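Local coordinates for nucleoporin NUP170 (Chaetomium thermophilum, PDB 5HAX), which probably serves as a scaffold component of the nuclear pore complex, pairing a beta-propeller domain with an alpha-helical domain, at residues Trp95-Pro100 with Val482-Arg487. Sequence-based numbering, arbitrary orientation.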
ATOM      1  N   TRP A  95       0.426  23.965  -1.208  1.00 55.33           N
ATOM      2  CA  TRP A  95      -0.673  24.027  -2.162  1.00 54.05           C
ATOM      3  C   TRP A  95      -1.157  22.622  -2.495  1.00 56.99           C
ATOM      4  O   TRP A  95      -0.387  21.660  -2.473  1.00 51.06           O
ATOM      5  CB  TRP A  95      -0.264  24.767  -3.442  1.00 53.23           C
ATOM      6  CG  TRP A  95       0.612  23.981  -4.375  1.00 54.32           C
ATOM      7  CD1 TRP A  95       0.205  23.199  -5.419  1.00 54.20           C
ATOM      8  CD2 TRP A  95       2.043  23.919  -4.363  1.00 48.32           C
ATOM      9  NE1 TRP A  95       1.295  22.650  -6.053  1.00 53.95           N
ATOM     10  CE2 TRP A  95       2.435  23.077  -5.423  1.00 55.36           C
ATOM     11  CE3 TRP A  95       3.032  24.491  -3.556  1.00 54.14           C
ATOM     12  CZ2 TRP A  95       3.770  22.792  -5.695  1.00 51.36           C
ATOM     13  CZ3 TRP A  95       4.357  24.206  -3.830  1.00 52.06           C
ATOM     14  CH2 TRP A  95       4.713  23.365  -4.890  1.00 49.19           C
ATOM     15  N   ASP A  96      -2.450  22.529  -2.801  1.00 57.14           N
ATOM     16  CA  ASP A  96      -3.086  21.278  -3.205  1.00 49.53           C
ATOM     17  C   ASP A  96      -2.816  21.048  -4.688  1.00 53.62           C
ATOM     18  O   ASP A  96      -3.352  21.763  -5.542  1.00 48.67           O
ATOM     19  CB  ASP A  96      -4.583  21.347  -2.912  1.00 65.37           C
ATOM     20  CG  ASP A  96      -5.361  20.203  -3.532  1.00 64.59           C
ATOM     21  OD1 ASP A  96      -4.793  19.107  -3.713  1.00 58.39           O
ATOM     22  OD2 ASP A  96      -6.555  20.406  -3.834  1.00 67.83           O
ATOM     23  N   TYR A  97      -1.988  20.050  -5.005  1.00 53.80           N
ATOM     24  CA  TYR A  97      -1.589  19.825  -6.389  1.00 48.49           C
ATOM     25  C   TYR A  97      -2.662  19.128  -7.216  1.00 51.39           C
ATOM     26  O   TYR A  97      -2.546  19.104  -8.445  1.00 57.39           O
ATOM     27  CB  TYR A  97      -0.284  19.021  -6.451  1.00 55.59           C
ATOM     28  CG  TYR A  97      -0.348  17.624  -5.863  1.00 49.20           C
ATOM     29  CD1 TYR A  97      -0.948  16.581  -6.556  1.00 54.36           C
ATOM     30  CD2 TYR A  97       0.221  17.346  -4.627  1.00 44.70           C
ATOM     31  CE1 TYR A  97      -0.998  15.306  -6.025  1.00 47.98           C
ATOM     32  CE2 TYR A  97       0.179  16.073  -4.091  1.00 44.06           C
ATOM     33  CZ  TYR A  97      -0.433  15.059  -4.792  1.00 47.77           C
ATOM     34  OH  TYR A  97      -0.476  13.793  -4.258  1.00 44.86           O
ATOM     35  N   THR A  98      -3.696  18.566  -6.587  1.00 56.72           N
ATOM     36  CA  THR A  98      -4.806  17.997  -7.341  1.00 59.45           C
ATOM     37  C   THR A  98      -5.736  19.072  -7.885  1.00 64.95           C
ATOM     38  O   THR A  98      -6.463  18.817  -8.853  1.00 68.51           O
ATOM     39  CB  THR A  98      -5.613  17.029  -6.468  1.00 61.36           C
ATOM     40  OG1 THR A  98      -6.391  17.766  -5.518  1.00 55.15           O
ATOM     41  CG2 THR A  98      -4.693  16.056  -5.735  1.00 58.11           C
ATOM     42  N   HIS A  99      -5.724  20.262  -7.289  1.00 68.46           N
ATOM     43  CA  HIS A  99      -6.573  21.367  -7.705  1.00 77.77           C
ATOM     44  C   HIS A  99      -6.025  21.996  -8.988  1.00 72.90           C
ATOM     45  O   HIS A  99      -4.812  22.179  -9.118  1.00 71.52           O
ATOM     46  CB  HIS A  99      -6.649  22.412  -6.594  1.00 73.81           C
ATOM     47  CG  HIS A  99      -7.709  23.449  -6.801  1.00 77.19           C
ATOM     48  ND1 HIS A  99      -7.564  24.490  -7.691  1.00 74.05           N
ATOM     49  CD2 HIS A  99      -8.922  23.612  -6.224  1.00 74.16           C
ATOM     50  CE1 HIS A  99      -8.648  25.246  -7.660  1.00 79.46           C
ATOM     51  NE2 HIS A  99      -9.487  24.735  -6.777  1.00 72.09           N
ATOM     52  N   PRO A 100      -6.888  22.337  -9.951  1.00 75.03           N
ATOM     53  CA  PRO A 100      -6.374  22.844 -11.235  1.00 74.22           C
ATOM     54  C   PRO A 100      -5.783  24.242 -11.150  1.00 74.92           C
ATOM     55  O   PRO A 100      -4.858  24.553 -11.913  1.00 79.88           O
ATOM     56  CB  PRO A 100      -7.610  22.807 -12.142  1.00 74.60           C
ATOM     57  CG  PRO A 100      -8.761  22.937 -11.209  1.00 74.10           C
ATOM     58  CD  PRO A 100      -8.356  22.219  -9.954  1.00 75.42           C
ATOM     59  N   VAL A 482       3.992  17.414 -10.584  1.00 45.98           N
ATOM     60  CA  VAL A 482       3.691  16.169  -9.882  1.00 47.81           C
ATOM     61  C   VAL A 482       3.038  15.226 -10.883  1.00 51.31           C
ATOM     62  O   VAL A 482       2.000  15.560 -11.468  1.00 47.86           O
ATOM     63  CB  VAL A 482       2.766  16.402  -8.675  1.00 51.36           C
ATOM     64  CG1 VAL A 482       2.383  15.074  -8.018  1.00 48.83           C
ATOM     65  CG2 VAL A 482       3.422  17.333  -7.668  1.00 49.52           C
ATOM     66  N   HIS A 483       3.640  14.055 -11.074  1.00 47.00           N
ATOM     67  CA  HIS A 483       3.101  13.022 -11.948  1.00 46.71           C
ATOM     68  C   HIS A 483       2.463  11.922 -11.107  1.00 46.42           C
ATOM     69  O   HIS A 483       3.038  11.482 -10.108  1.00 48.91           O
ATOM     70  CB  HIS A 483       4.199  12.424 -12.830  1.00 50.36           C
ATOM     71  CG  HIS A 483       5.005  13.443 -13.573  1.00 56.76           C
ATOM     72  ND1 HIS A 483       4.764  13.767 -14.891  1.00 57.35           N
ATOM     73  CD2 HIS A 483       6.053  14.210 -13.183  1.00 59.28           C
ATOM     74  CE1 HIS A 483       5.626  14.690 -15.281  1.00 62.63           C
ATOM     75  NE2 HIS A 483       6.420  14.976 -14.263  1.00 66.29           N
ATOM     76  N   ILE A 484       1.273  11.483 -11.513  1.00 45.57           N
ATOM     77  CA  ILE A 484       0.548  10.423 -10.817  1.00 42.84           C
ATOM     78  C   ILE A 484       0.794   9.115 -11.556  1.00 45.44           C
ATOM     79  O   ILE A 484       0.503   9.000 -12.753  1.00 43.69           O
ATOM     80  CB  ILE A 484      -0.956  10.726 -10.729  1.00 47.02           C
ATOM     81  CG1 ILE A 484      -1.202  12.109 -10.114  1.00 44.83           C
ATOM     82  CG2 ILE A 484      -1.656   9.647  -9.912  1.00 45.68           C
ATOM     83  CD1 ILE A 484      -0.694  12.264  -8.689  1.00 39.42           C
ATOM     84  N   VAL A 485       1.327   8.129 -10.840  1.00 41.85           N
ATOM     85  CA  VAL A 485       1.569   6.789 -11.365  1.00 39.29           C
ATOM     86  C   VAL A 485       0.633   5.837 -10.638  1.00 42.60           C
ATOM     87  O   VAL A 485       0.519   5.896  -9.409  1.00 40.15           O
ATOM     88  CB  VAL A 485       3.038   6.370 -11.177  1.00 40.51           C
ATOM     89  CG1 VAL A 485       3.274   4.975 -11.749  1.00 36.00           C
ATOM     90  CG2 VAL A 485       3.969   7.386 -11.826  1.00 45.52           C
ATOM     91  N   ARG A 486      -0.027   4.960 -11.393  1.00 43.28           N
ATOM     92  CA  ARG A 486      -1.032   4.050 -10.855  1.00 42.26           C
ATOM     93  C   ARG A 486      -0.618   2.608 -11.116  1.00 37.40           C
ATOM     94  O   ARG A 486      -0.193   2.269 -12.225  1.00 39.12           O
ATOM     95  CB  ARG A 486      -2.407   4.326 -11.474  1.00 46.49           C
ATOM     96  CG  ARG A 486      -3.506   3.369 -11.017  1.00 53.53           C
ATOM     97  CD  ARG A 486      -4.832   3.693 -11.689  1.00 49.52           C
ATOM     98  NE  ARG A 486      -5.322   5.018 -11.317  1.00 58.97           N
ATOM     99  CZ  ARG A 486      -6.152   5.750 -12.055  1.00 68.09           C
ATOM    100  NH1 ARG A 486      -6.591   5.297 -13.222  1.00 62.89           N
ATOM    101  NH2 ARG A 486      -6.540   6.943 -11.628  1.00 63.99           N
ATOM    102  N   ARG A 487      -0.746   1.771 -10.091  1.00 42.35           N
ATOM    103  CA  ARG A 487      -0.553   0.337 -10.241  1.00 37.61           C
ATOM    104  C   ARG A 487      -1.722  -0.269 -11.007  1.00 41.36           C
ATOM    105  O   ARG A 487      -2.886   0.054 -10.751  1.00 40.01           O
ATOM    106  CB  ARG A 487      -0.426  -0.310  -8.858  1.00 40.42           C
ATOM    107  CG  ARG A 487      -0.445  -1.830  -8.833  1.00 42.95           C
ATOM    108  CD  ARG A 487       0.730  -2.423  -9.581  1.00 40.05           C
ATOM    109  NE  ARG A 487       0.829  -3.865  -9.364  1.00 38.96           N
ATOM    110  CZ  ARG A 487       1.296  -4.733 -10.256  1.00 35.67           C
ATOM    111  NH1 ARG A 487       1.711  -4.323 -11.449  1.00 34.91           N
ATOM    112  NH2 ARG A 487       1.343  -6.023  -9.955  1.00 35.54           N
TER
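Tyr97 lays one face of its ring under the CG1 methyl of Val482, a CH-pi contact in which CG1 sits 4.1 Å from the centroid of the Tyr97 ring and 18° off the ring normal. The two side chains run at about a right angle. Valine suits this place because both methyls lie over the same face: CG1, anti to the backbone N (chi1 176°), above the CD1-CE1 bond, and CG2 above Tyr97 CG at 4.2 Å. Ile484, two residues along and so on the same side of the strand, has the longer reach needed to bring its CD1 to 4.1 Å from Tyr97 CE1, arriving obliquely. Tyrosine fits because its broad, flat ring spans all three methyls, as a small aliphatic side chain could not. These contacts join two neighbouring beta-propeller blades: strand 50-57, from early in the chain, edges a sheet otherwise built of 440-445, 473-478 and 481-487, so strands far apart in sequence close this blade, while Tyr97 follows strand 91-96 of the next. Losing the ring to an alanine here is likely to leave the methyls of Val482 and Ile484 without the surface they pack on and open a gap between the blades. Tyr97 occupies the first corner of a type I turn, where Asp96 OD1 accepts from Thr98 N at 3.1 Å, forming an Asx turn, and from Thr98 OG1 at 2.8 Å, the short polar side chains bracing the bend from which the ring projects.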